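Extracellular matrix-binding protein EbhA (Staphylococcus aureus, PDB 2DGJ) probably acts as a staphylococcal cell-wall-associated adhesin for extracellular matrix, this fragment forming a rod of FIVAR and GA modules built from three-helix bundles. Local coordinates at residues A[5-8]-A[9-13]; A[63-66]-A[67-71]; A[117-120]-A[121-125]; A[169-172]-A[173-176]; A[178-181]-A[182-186]. One frame throughout, in Å; residues are numbered along the deposited sequence.

Contact 1: residues A[5-8]-A[9-13]; sequences QLQH and GIDDE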
loop_
_atom_site.group_PDB
_atom_site.type_symbol
_atom_site.label_atom_id
_atom_site.label_comp_id
_atom_site.label_asym_id
_atom_site.label_seq_id
_atom_site.Cartn_x
_atom_site.Cartn_y
_atom_site.Cartn_z
ATOM N N GLN A 5 22.827 6.237 -32.467
ATOM C CA GLN A 5 21.646 5.616 -31.884
ATOM C C GLN A 5 21.931 5.111 -30.472
ATOM O O GLN A 5 21.081 5.215 -29.586
ATOM C CB GLN A 5 21.173 4.454 -32.755
ATOM C CG GLN A 5 20.701 4.867 -34.144
ATOM C CD GLN A 5 20.326 3.676 -35.004
ATOM O OE1 GLN A 5 19.510 2.843 -34.609
ATOM N NE2 GLN A 5 20.923 3.590 -36.187
ATOM N N LEU A 6 23.129 4.566 -30.271
ATOM C CA LEU A 6 23.535 4.050 -28.969
ATOM C C LEU A 6 23.651 5.206 -27.979
ATOM O O LEU A 6 23.217 5.098 -26.827
ATOM C CB LEU A 6 24.878 3.326 -29.082
ATOM C CG LEU A 6 25.367 2.650 -27.797
ATOM C CD1 LEU A 6 24.383 1.564 -27.365
ATOM C CD2 LEU A 6 26.743 2.064 -28.033
ATOM N N GLN A 7 24.237 6.309 -28.434
ATOM C CA GLN A 7 24.393 7.493 -27.601
ATOM C C GLN A 7 22.999 7.974 -27.217
ATOM O O GLN A 7 22.768 8.432 -26.096
ATOM C CB GLN A 7 25.128 8.593 -28.368
ATOM C CG GLN A 7 25.226 9.924 -27.626
ATOM C CD GLN A 7 26.122 9.858 -26.402
ATOM O OE1 GLN A 7 27.323 9.615 -26.513
ATOM N NE2 GLN A 7 25.542 10.071 -25.228
ATOM N N HIS A 8 22.075 7.856 -28.168
ATOM C CA HIS A 8 20.691 8.257 -27.959
ATOM C C HIS A 8 20.064 7.436 -26.838
ATOM O O HIS A 8 19.391 7.984 -25.966
ATOM C CB HIS A 8 19.894 8.088 -29.257
ATOM C CG HIS A 8 18.413 8.264 -29.088
ATOM N ND1 HIS A 8 17.579 7.234 -28.714
ATOM C CD2 HIS A 8 17.630 9.360 -29.217
ATOM C CE1 HIS A 8 16.342 7.685 -28.621
ATOM N NE2 HIS A 8 16.342 8.971 -28.920
ATOM N N GLY A 9 20.296 6.125 -26.867
ATOM C CA GLY A 9 19.765 5.243 -25.843
ATOM C C GLY A 9 20.267 5.658 -24.470
ATOM O O GLY A 9 19.515 5.659 -23.499
ATOM N N ILE A 10 21.545 6.015 -24.392
ATOM C CA ILE A 10 22.141 6.450 -23.134
ATOM C C ILE A 10 21.557 7.791 -22.687
ATOM O O ILE A 10 21.261 7.990 -21.512
ATOM C CB ILE A 10 23.677 6.598 -23.261
ATOM C CG1 ILE A 10 24.298 5.247 -23.629
ATOM C CG2 ILE A 10 24.267 7.112 -21.952
ATOM C CD1 ILE A 10 25.806 5.273 -23.812
ATOM N N ASP A 11 21.392 8.708 -23.634
ATOM C CA ASP A 11 20.852 10.028 -23.325
ATOM C C ASP A 11 19.434 9.946 -22.788
ATOM O O ASP A 11 19.045 10.705 -21.895
ATOM C CB ASP A 11 20.844 10.917 -24.574
ATOM C CG ASP A 11 22.230 11.194 -25.119
ATOM O OD1 ASP A 11 23.208 11.159 -24.342
ATOM O OD2 ASP A 11 22.336 11.469 -26.334
ATOM N N ASP A 12 18.664 9.014 -23.336
ATOM C CA ASP A 12 17.270 8.856 -22.959
ATOM C C ASP A 12 17.021 8.108 -21.659
ATOM O O ASP A 12 15.874 7.950 -21.252
ATOM C CB ASP A 12 16.516 8.186 -24.108
ATOM C CG ASP A 12 15.015 8.396 -24.025
ATOM O OD1 ASP A 12 14.588 9.475 -23.562
ATOM O OD2 ASP A 12 14.260 7.493 -24.445
ATOM N N GLU A 13 18.086 7.663 -21.000
ATOM C CA GLU A 13 17.940 6.930 -19.746
ATOM C C GLU A 13 17.113 7.676 -18.702
ATOM O O GLU A 13 16.015 7.238 -18.341
ATOM C CB GLU A 13 19.311 6.589 -19.152
ATOM C CG GLU A 13 19.227 5.999 -17.748
ATOM C CD GLU A 13 20.535 5.398 -17.272
ATOM O OE1 GLU A 13 21.562 6.113 -17.282
ATOM O OE2 GLU A 13 20.532 4.212 -16.881
#
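Gln7 and Asp11, one turn apart near the end of helix 3-11, meet through their side chains: NE2 of Gln7 donates to OD1 of Asp11 at 2.7 Å. The N-H comes to the syn side of that oxygen but stands 35° out of the carboxylate plane, while the acceptor lies close to the plane of the amide. The two flat groups are turned only 24° from each other. Gln7 starts out from the helix with CG anti to its backbone N and then bends at its second torsion, which folds the amide down the helix to the acid; on the way its CG passes 3.5 Å from OD2 of Asp11. The backbone beneath ties the same two residues together, since Asp11 N donates to Gln7 O at 2.8 Å. Around them run further main-chain bonds of the last helical turns, Gly9 N to Gln5 O at 3.0 Å and Asp12 N to His8 O at 2.9 Å. CG1 of Ile10 rests 3.4 Å from Leu6 O. Helix 3-11 lies in a FIVAR domain, where the buried Leu6 packs it against Val57, Ala60 and Leu61 of helix 55-70 and Ala40 and Leu44 of helix 27-46. Asp12 carries its carboxylate out of the contact to a salt bridge with Lys68 on helix 55-70. OD2 of Asp11 lies 3.1 Å from Gln7 O, which brings two acceptors together; the amide hydrogen supplied by Gln7 probably eases that electrostatic cost.

Contact 2: residues A[63-66]-A[67-71]; sequences QVTS and TKDAL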
loop_
_atom_site.group_PDB
_atom_site.type_symbol
_atom_site.label_atom_id
_atom_site.label_comp_id
_atom_site.label_asym_id
_atom_site.label_seq_id
_atom_site.Cartn_x
_atom_site.Cartn_y
_atom_site.Cartn_z
ATOM N N GLN A 63 20.127 -4.230 -27.317
ATOM C CA GLN A 63 19.738 -4.561 -25.952
ATOM C C GLN A 63 19.081 -3.397 -25.212
ATOM O O GLN A 63 18.189 -3.612 -24.387
ATOM C CB GLN A 63 20.955 -5.086 -25.186
ATOM C CG GLN A 63 21.378 -6.475 -25.659
ATOM C CD GLN A 63 22.684 -6.950 -25.059
ATOM O OE1 GLN A 63 23.107 -8.085 -25.297
ATOM N NE2 GLN A 63 23.337 -6.087 -24.284
ATOM N N VAL A 64 19.509 -2.171 -25.498
ATOM C CA VAL A 64 18.901 -1.010 -24.855
ATOM C C VAL A 64 17.496 -0.811 -25.421
ATOM O O VAL A 64 16.559 -0.493 -24.694
ATOM C CB VAL A 64 19.729 0.278 -25.090
ATOM C CG1 VAL A 64 18.918 1.503 -24.693
ATOM C CG2 VAL A 64 21.006 0.229 -24.274
ATOM N N THR A 65 17.353 -1.005 -26.728
ATOM C CA THR A 65 16.062 -0.848 -27.391
ATOM C C THR A 65 15.101 -1.960 -26.985
ATOM O O THR A 65 13.912 -1.718 -26.774
ATOM C CB THR A 65 16.219 -0.870 -28.925
ATOM O OG1 THR A 65 16.956 0.284 -29.345
ATOM C CG2 THR A 65 14.858 -0.852 -29.601
ATOM N N SER A 66 15.620 -3.179 -26.871
ATOM C CA SER A 66 14.796 -4.319 -26.495
ATOM C C SER A 66 14.278 -4.231 -25.064
ATOM O O SER A 66 13.067 -4.328 -24.831
ATOM C CB SER A 66 15.576 -5.624 -26.676
ATOM O OG SER A 66 15.721 -5.957 -28.048
ATOM N N THR A 67 15.185 -4.054 -24.106
ATOM C CA THR A 67 14.785 -3.963 -22.709
ATOM C C THR A 67 13.854 -2.774 -22.492
ATOM O O THR A 67 12.937 -2.841 -21.677
ATOM C CB THR A 67 16.000 -3.822 -21.769
ATOM O OG1 THR A 67 16.754 -2.659 -22.132
ATOM C CG2 THR A 67 16.889 -5.058 -21.862
ATOM N N LYS A 68 14.079 -1.684 -23.218
ATOM C CA LYS A 68 13.215 -0.523 -23.057
ATOM C C LYS A 68 11.794 -0.825 -23.531
ATOM O O LYS A 68 10.824 -0.539 -22.826
ATOM C CB LYS A 68 13.751 0.690 -23.823
ATOM C CG LYS A 68 12.869 1.913 -23.612
ATOM C CD LYS A 68 13.380 3.162 -24.300
ATOM C CE LYS A 68 12.406 4.308 -24.041
ATOM N NZ LYS A 68 12.799 5.566 -24.721
ATOM N N ASP A 69 11.670 -1.395 -24.726
ATOM C CA ASP A 69 10.354 -1.725 -25.259
ATOM C C ASP A 69 9.654 -2.696 -24.320
ATOM O O ASP A 69 8.432 -2.658 -24.170
ATOM C CB ASP A 69 10.458 -2.356 -26.654
ATOM C CG ASP A 69 10.994 -1.394 -27.700
ATOM O OD1 ASP A 69 10.872 -0.168 -27.500
ATOM O OD2 ASP A 69 11.525 -1.865 -28.729
ATOM N N ALA A 70 10.442 -3.560 -23.684
ATOM C CA ALA A 70 9.913 -4.563 -22.771
ATOM C C ALA A 70 9.274 -3.969 -21.513
ATOM O O ALA A 70 8.407 -4.596 -20.899
ATOM C CB ALA A 70 11.013 -5.545 -22.398
ATOM N N LEU A 71 9.708 -2.775 -21.121
ATOM C CA LEU A 71 9.129 -2.113 -19.954
ATOM C C LEU A 71 7.609 -2.176 -20.107
ATOM O O LEU A 71 7.059 -1.751 -21.130
ATOM C CB LEU A 71 9.607 -0.663 -19.888
ATOM C CG LEU A 71 10.884 -0.367 -19.094
ATOM C CD1 LEU A 71 11.813 -1.557 -19.083
ATOM C CD2 LEU A 71 11.570 0.838 -19.697
#
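Thr67 grips Gln63 twice, both its hydroxyl and its backbone amide donating to the one carbonyl oxygen. OG1 of Thr67 lies 2.8 Å from Gln63 O and approaches in the carbonyl plane, whereas Thr67 N, 3.0 Å from Gln63 O, stands well above it, so the two donors share the oxygen from different directions. The hydroxyl owes its place to a chi1 of 58°, which sets OG1 between the backbone N and the carbonyl carbon; the methyl CG2 then also comes within 3.2 Å of Gln63 O. This is the close-packed flank of helix 55-70: Thr67 leans on Tyr33 and Ala36 of helix 27-46, and the buried Val64 rests on Ala40 of the same helix. The stem of Lys68 lies here too, against Tyr33, with its CB 3.2 Å from Val64 O; the fully extended chain then leads out to an amine held by Asp12.

The other flank is looser and open to solvent. Thr65 and Asp69 run alongside each other, with CG2 of Thr65 3.6 Å from OD2 of Asp69, a methyl-to-oxygen approach with no bond between the side chains. Ala70 adds a methyl near Ser66 O, while the Ser66 hydroxyl turns back along the helix to Gln62 O. The hydroxyls of Thr67 and Ser66 are thus satisfied by carbonyls of their own helix, which allows Thr67 to pack against a neighbouring helix of the bundle without carrying an unpaired hydroxyl hydrogen into the interface.

Contact 3: residues A[117-120]-A[121-125]; sequences TVKT and NANTL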
loop_
_atom_site.group_PDB
_atom_site.type_symbol
_atom_site.label_atom_id
_atom_site.label_comp_id
_atom_site.label_asym_id
_atom_site.label_seq_id
_atom_site.Cartn_x
_atom_site.Cartn_y
_atom_site.Cartn_z
ATOM N N THR A 117 -4.593 3.635 -4.626
ATOM C CA THR A 117 -4.982 4.640 -3.645
ATOM C C THR A 117 -6.456 4.974 -3.851
ATOM O O THR A 117 -7.195 5.195 -2.888
ATOM C CB THR A 117 -4.134 5.924 -3.794
ATOM O OG1 THR A 117 -2.834 5.701 -3.233
ATOM C CG2 THR A 117 -4.800 7.103 -3.090
ATOM N N VAL A 118 -6.876 5.012 -5.112
ATOM C CA VAL A 118 -8.262 5.308 -5.441
ATOM C C VAL A 118 -9.115 4.115 -5.049
ATOM O O VAL A 118 -10.248 4.276 -4.599
ATOM C CB VAL A 118 -8.441 5.584 -6.954
ATOM C CG1 VAL A 118 -9.923 5.663 -7.296
ATOM C CG2 VAL A 118 -7.755 6.887 -7.329
ATOM N N LYS A 119 -8.568 2.917 -5.215
ATOM C CA LYS A 119 -9.301 1.715 -4.854
ATOM C C LYS A 119 -9.468 1.678 -3.343
ATOM O O LYS A 119 -10.482 1.207 -2.828
ATOM C CB LYS A 119 -8.560 0.459 -5.326
ATOM C CG LYS A 119 -9.274 -0.839 -4.972
ATOM C CD LYS A 119 -8.713 -2.050 -5.719
ATOM C CE LYS A 119 -7.303 -2.417 -5.283
ATOM N NZ LYS A 119 -6.843 -3.667 -5.961
ATOM N N THR A 120 -8.458 2.187 -2.642
ATOM C CA THR A 120 -8.469 2.216 -1.186
ATOM C C THR A 120 -9.508 3.194 -0.649
ATOM O O THR A 120 -10.249 2.868 0.277
ATOM C CB THR A 120 -7.082 2.599 -0.623
ATOM O OG1 THR A 120 -6.148 1.541 -0.882
ATOM C CG2 THR A 120 -7.170 2.847 0.875
ATOM N N ASN A 121 -9.565 4.389 -1.227
ATOM C CA ASN A 121 -10.530 5.394 -0.796
ATOM C C ASN A 121 -11.958 4.935 -1.082
ATOM O O ASN A 121 -12.874 5.231 -0.318
ATOM C CB ASN A 121 -10.278 6.731 -1.499
ATOM C CG ASN A 121 -8.940 7.328 -1.147
ATOM O OD1 ASN A 121 -8.288 6.898 -0.192
ATOM N ND2 ASN A 121 -8.521 8.336 -1.911
ATOM N N ALA A 122 -12.141 4.214 -2.186
ATOM C CA ALA A 122 -13.457 3.715 -2.571
ATOM C C ALA A 122 -14.011 2.740 -1.531
ATOM O O ALA A 122 -15.196 2.782 -1.193
ATOM C CB ALA A 122 -13.373 3.034 -3.930
ATOM N N ASN A 123 -13.151 1.855 -1.030
ATOM C CA ASN A 123 -13.569 0.886 -0.025
ATOM C C ASN A 123 -13.851 1.574 1.303
ATOM O O ASN A 123 -14.790 1.220 2.004
ATOM C CB ASN A 123 -12.498 -0.189 0.181
ATOM C CG ASN A 123 -12.343 -1.095 -1.019
ATOM O OD1 ASN A 123 -11.680 -0.749 -1.991
ATOM N ND2 ASN A 123 -12.968 -2.265 -0.958
ATOM N N THR A 124 -13.021 2.552 1.646
ATOM C CA THR A 124 -13.201 3.296 2.888
ATOM C C THR A 124 -14.531 4.060 2.862
ATOM O O THR A 124 -15.320 3.995 3.811
ATOM C CB THR A 124 -12.056 4.306 3.092
ATOM O OG1 THR A 124 -10.811 3.608 3.216
ATOM C CG2 THR A 124 -12.292 5.135 4.338
ATOM N N LEU A 125 -14.775 4.781 1.770
ATOM C CA LEU A 125 -16.003 5.559 1.615
ATOM C C LEU A 125 -17.213 4.637 1.703
ATOM O O LEU A 125 -18.176 4.928 2.405
ATOM C CB LEU A 125 -16.009 6.284 0.269
ATOM C CG LEU A 125 -17.198 7.217 0.037
ATOM C CD1 LEU A 125 -17.112 8.409 0.984
ATOM C CD2 LEU A 125 -17.206 7.679 -1.413
#
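With chi1 at -63°, Thr124 holds OG1 anti to its own carbonyl carbon and back over the preceding turn, where it donates to Thr120 O at 3.1 Å. Thr124 N donates to the same oxygen, also at 3.1 Å, and the two donors arrive from opposite faces of the carbonyl plane, the hydroxyl 36° out of it. The oxygen is therefore clasped between them. Thr120 has a similar torsion and sends its own hydroxyl back to Asn116 O, just as Thr117 does to Asp113 O. Thr117 and Thr120 are exposed, whereas Thr124 is partly covered by Lys180. All three belong to helix 112-135, which runs from the GA module into the start of the following FIVAR domain, consistent with a link between bundles. Asn121 lies alongside Thr117, its ND2 4.1 Å from CG2 of Thr117 in a loose contact; the backbone amide of Asn121 bonds Thr117 O at 3.0 Å. On the inner face, CB of Ala122 sits 3.4 Å from Val118 O, the methyl of Ala122 packing on Leu102 and the side chain of Val118 on Gln105 and Ile106, all of helix 96-108. Gln27 of the second subunit donates from its side-chain amide to the carbonyl oxygen of Thr124.

Contact 4: residues A[169-172]-A[173-176]; sequences ILNK and QTGG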
loop_
_atom_site.group_PDB
_atom_site.type_symbol
_atom_site.label_atom_id
_atom_site.label_comp_id
_atom_site.label_asym_id
_atom_site.label_seq_id
_atom_site.Cartn_x
_atom_site.Cartn_y
_atom_site.Cartn_z
ATOM N N ILE A 169 -27.896 11.765 2.011
ATOM C CA ILE A 169 -26.554 11.328 1.639
ATOM C C ILE A 169 -26.592 9.889 1.110
ATOM O O ILE A 169 -25.848 9.520 0.203
ATOM C CB ILE A 169 -25.612 11.386 2.867
ATOM C CG1 ILE A 169 -25.332 12.841 3.238
ATOM C CG2 ILE A 169 -24.321 10.622 2.590
ATOM C CD1 ILE A 169 -24.525 13.006 4.514
ATOM N N LEU A 170 -27.476 9.085 1.691
ATOM C CA LEU A 170 -27.614 7.678 1.330
ATOM C C LEU A 170 -28.291 7.379 -0.006
ATOM O O LEU A 170 -27.900 6.442 -0.701
ATOM C CB LEU A 170 -28.354 6.948 2.458
ATOM C CG LEU A 170 -27.552 6.069 3.424
ATOM C CD1 LEU A 170 -26.101 6.506 3.484
ATOM C CD2 LEU A 170 -28.201 6.133 4.797
ATOM N N ASN A 171 -29.311 8.157 -0.359
ATOM C CA ASN A 171 -30.030 7.927 -1.612
ATOM C C ASN A 171 -29.048 7.776 -2.778
ATOM O O ASN A 171 -28.375 8.730 -3.176
ATOM C CB ASN A 171 -31.004 9.077 -1.889
ATOM C CG ASN A 171 -31.991 8.745 -2.995
ATOM O OD1 ASN A 171 -31.602 8.499 -4.135
ATOM N ND2 ASN A 171 -33.276 8.719 -2.657
ATOM N N LYS A 172 -28.973 6.567 -3.323
ATOM C CA LYS A 172 -28.061 6.275 -4.420
ATOM C C LYS A 172 -28.391 7.032 -5.703
ATOM O O LYS A 172 -27.493 7.399 -6.466
ATOM C CB LYS A 172 -28.050 4.769 -4.700
ATOM C CG LYS A 172 -27.584 3.909 -3.537
ATOM C CD LYS A 172 -27.545 2.444 -3.927
ATOM C CE LYS A 172 -27.116 1.577 -2.765
ATOM N NZ LYS A 172 -27.094 0.134 -3.127
ATOM N N GLN A 173 -29.678 7.269 -5.941
ATOM C CA GLN A 173 -30.099 7.960 -7.150
ATOM C C GLN A 173 -29.892 9.466 -7.134
ATOM O O GLN A 173 -29.530 10.056 -8.154
ATOM C CB GLN A 173 -31.574 7.677 -7.442
ATOM C CG GLN A 173 -31.836 6.360 -8.165
ATOM C CD GLN A 173 -33.277 6.233 -8.642
ATOM O OE1 GLN A 173 -34.205 6.116 -7.838
ATOM N NE2 GLN A 173 -33.470 6.264 -9.957
ATOM N N THR A 174 -30.122 10.093 -5.983
ATOM C CA THR A 174 -29.995 11.544 -5.894
ATOM C C THR A 174 -28.902 12.033 -4.957
ATOM O O THR A 174 -28.586 13.220 -4.945
ATOM C CB THR A 174 -31.336 12.194 -5.467
ATOM O OG1 THR A 174 -31.699 11.745 -4.155
ATOM C CG2 THR A 174 -32.434 11.814 -6.443
ATOM N N GLY A 175 -28.332 11.124 -4.172
ATOM C CA GLY A 175 -27.275 11.508 -3.254
ATOM C C GLY A 175 -26.037 11.949 -4.001
ATOM O O GLY A 175 -25.589 11.257 -4.914
ATOM N N GLY A 176 -25.476 13.095 -3.621
ATOM C CA GLY A 176 -24.289 13.608 -4.286
ATOM C C GLY A 176 -23.011 12.868 -3.932
ATOM O O GLY A 176 -23.034 11.891 -3.185
HETATM O O HOH W 1 -26.067 9.680 -6.827
#
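Asn171 leaves helical geometry at the end of helix 153-170, with phi and psi of -49° and 112°, and its carbonyl is bonded by Gly175 N at 2.6 Å, which closes the chain into a five-residue turn. Inside the turn the Asn171 side chain does a second piece of work. With CG anti to the backbone N, the amide folds over the following residues, and OD1 of Asn171 accepts from Thr174 N at 2.9 Å. This donor stands 41° above the plane of the amide carbonyl, yet the N-H itself points well toward the oxygen. Gln173 N also lies 2.9 Å from OD1 of Asn171. The Thr174 side chain crosses that of Asn171 at a slant, its hydroxyl lying beside the amide carbon with OG1 3.2 Å from CG of Asn171. The pair of bonds, side chain to Thr174 N and carbonyl to Gly175 N, makes this an Asx motif. A water ties the turn together from another direction, donating to Lys172 O at 2.7 Å and to Gly175 O at 2.5 Å. The turn belongs to the loop joining helices 153-170 and 180-194 of a FIVAR domain, and it reaches toward the preceding GA module: the Lys172 amine bonds Asn92 O, and Gly175 O receives the Thr95 hydroxyl. Just before the turn, Ile169 and Leu170 pack on Met129 of helix 112-135, and Leu170 also touches Leu132 and Gln133, so the loop emerges directly from a helix-helix interface.

Contact 5: residues A[178-181]-A[182-186]; sequences TSKA and DVDNA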
loop_
_atom_site.group_PDB
_atom_site.type_symbol
_atom_site.label_atom_id
_atom_site.label_comp_id
_atom_site.label_asym_id
_atom_site.label_seq_id
_atom_site.Cartn_x
_atom_site.Cartn_y
_atom_site.Cartn_z
ATOM N N THR A 178 -20.815 12.844 -1.814
ATOM C CA THR A 178 -20.444 13.224 -0.455
ATOM C C THR A 178 -19.067 12.673 -0.101
ATOM O O THR A 178 -18.705 11.570 -0.519
ATOM C CB THR A 178 -21.466 12.691 0.560
ATOM O OG1 THR A 178 -22.773 13.131 0.181
ATOM C CG2 THR A 178 -21.146 13.187 1.974
ATOM N N SER A 179 -18.301 13.441 0.667
ATOM C CA SER A 179 -16.965 13.018 1.058
ATOM C C SER A 179 -16.993 12.127 2.295
ATOM O O SER A 179 -17.986 12.071 3.016
ATOM C CB SER A 179 -16.085 14.232 1.350
ATOM O OG SER A 179 -16.360 14.758 2.638
ATOM N N LYS A 180 -15.884 11.437 2.525
ATOM C CA LYS A 180 -15.729 10.551 3.674
ATOM C C LYS A 180 -15.963 11.333 4.961
ATOM O O LYS A 180 -16.685 10.885 5.852
ATOM C CB LYS A 180 -14.318 9.955 3.659
ATOM C CG LYS A 180 -13.832 9.329 4.966
ATOM C CD LYS A 180 -14.710 8.192 5.412
ATOM C CE LYS A 180 -13.975 7.314 6.413
ATOM N NZ LYS A 180 -13.258 8.130 7.428
ATOM N N ALA A 181 -15.363 12.516 5.038
ATOM C CA ALA A 181 -15.488 13.375 6.210
ATOM C C ALA A 181 -16.938 13.740 6.506
ATOM O O ALA A 181 -17.360 13.719 7.662
ATOM C CB ALA A 181 -14.659 14.643 6.020
ATOM N N ASP A 182 -17.700 14.075 5.469
ATOM C CA ASP A 182 -19.100 14.436 5.656
ATOM C C ASP A 182 -19.941 13.221 6.026
ATOM O O ASP A 182 -20.871 13.320 6.829
ATOM C CB ASP A 182 -19.664 15.096 4.394
ATOM C CG ASP A 182 -19.078 16.471 4.146
ATOM O OD1 ASP A 182 -18.876 17.215 5.131
ATOM O OD2 ASP A 182 -18.833 16.819 2.973
ATOM N N VAL A 183 -19.618 12.073 5.442
ATOM C CA VAL A 183 -20.352 10.859 5.755
ATOM C C VAL A 183 -20.172 10.616 7.248
ATOM O O VAL A 183 -21.145 10.365 7.964
ATOM C CB VAL A 183 -19.810 9.639 4.976
ATOM C CG1 VAL A 183 -20.504 8.363 5.447
ATOM C CG2 VAL A 183 -20.035 9.835 3.488
ATOM N N ASP A 184 -18.928 10.715 7.708
ATOM C CA ASP A 184 -18.631 10.505 9.118
ATOM C C ASP A 184 -19.329 11.547 9.980
ATOM O O ASP A 184 -19.775 11.246 11.085
ATOM C CB ASP A 184 -17.120 10.547 9.378
ATOM C CG ASP A 184 -16.412 9.289 8.894
ATOM O OD1 ASP A 184 -17.048 8.215 8.886
ATOM O OD2 ASP A 184 -15.214 9.371 8.538
ATOM N N ASN A 185 -19.419 12.775 9.477
ATOM C CA ASN A 185 -20.090 13.825 10.230
ATOM C C ASN A 185 -21.559 13.452 10.373
ATOM O O ASN A 185 -22.150 13.609 11.445
ATOM C CB ASN A 185 -19.972 15.174 9.517
ATOM C CG ASN A 185 -18.557 15.728 9.531
ATOM O OD1 ASN A 185 -17.879 15.705 10.558
ATOM N ND2 ASN A 185 -18.117 16.253 8.394
ATOM N N ALA A 186 -22.140 12.953 9.284
ATOM C CA ALA A 186 -23.539 12.548 9.267
ATOM C C ALA A 186 -23.749 11.377 10.219
ATOM O O ALA A 186 -24.723 11.341 10.964
ATOM C CB ALA A 186 -23.962 12.164 7.846
HETATM O O HOH W 2 -18.907 16.606 0.408
#
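Helix 180-194 of a FIVAR domain begins at an N-cap, Ser179, whose OG accepts from Asp182 N at 3.2 Å. Rotated to 79° about its CA-CB bond, the serine hydroxyl falls between the backbone N and carbonyl carbon, over the first turn, where it also donates weakly to OD2 of Asp182. The reverse link, from Ser179 N toward the Asp182 carboxylate, passes through a water that accepts from the amide and donates to OD2 of Asp182 at 2.6 Å. Ahead of the cap, CG2 of Thr178 lies obliquely across the turn, 3.4 Å from CB of Asp182 and 3.8 Å from CG2 of Val183.

From the first residue of the helix, Lys180 reaches Asp184 one turn on in a salt bridge, NZ of Lys180 meeting the syn lone pair of Asp184 OD2 at 2.6 Å. The lysine chain bends at chi2 and chi4, laying its methylenes along the carboxylate, with CE of Lys180 3.2 Å from the same oxygen. Beneath the ion pair, Asp184 N bonds Lys180 O at 2.9 Å. Lys180 and the buried Val183 both press on Ala128 of helix 112-135, and Thr178 touches Ile169 of helix 153-170. An N-capping serine answered by an acid three residues later recalls the capping box, here with its return bond carried by water, and the Thr178 to Val183 contact occupies the place of a hydrophobic staple.

How the contacts relate
The five contacts follow one another along the chain and fall into two groups. Contacts 1 and 2 sit on helices 3-11 and 55-70 of this fragment's first FIVAR domain, joined by the Asp12–Lys68 salt bridge. Contact 3 lies in the GA module on helix 112-135, which spans that module and the start of the next FIVAR domain. It touches contact 5, on helix 180-194 of the fragment's second FIVAR domain, where Leu125 and Thr124 pack on Lys180. Contact 4 lies in the loop before that helix, and Ile169 meets Ala186 of contact 5. Centres are 12 to 18 Å apart within each group but 34 to 54 Å between groups, consistent with a rod.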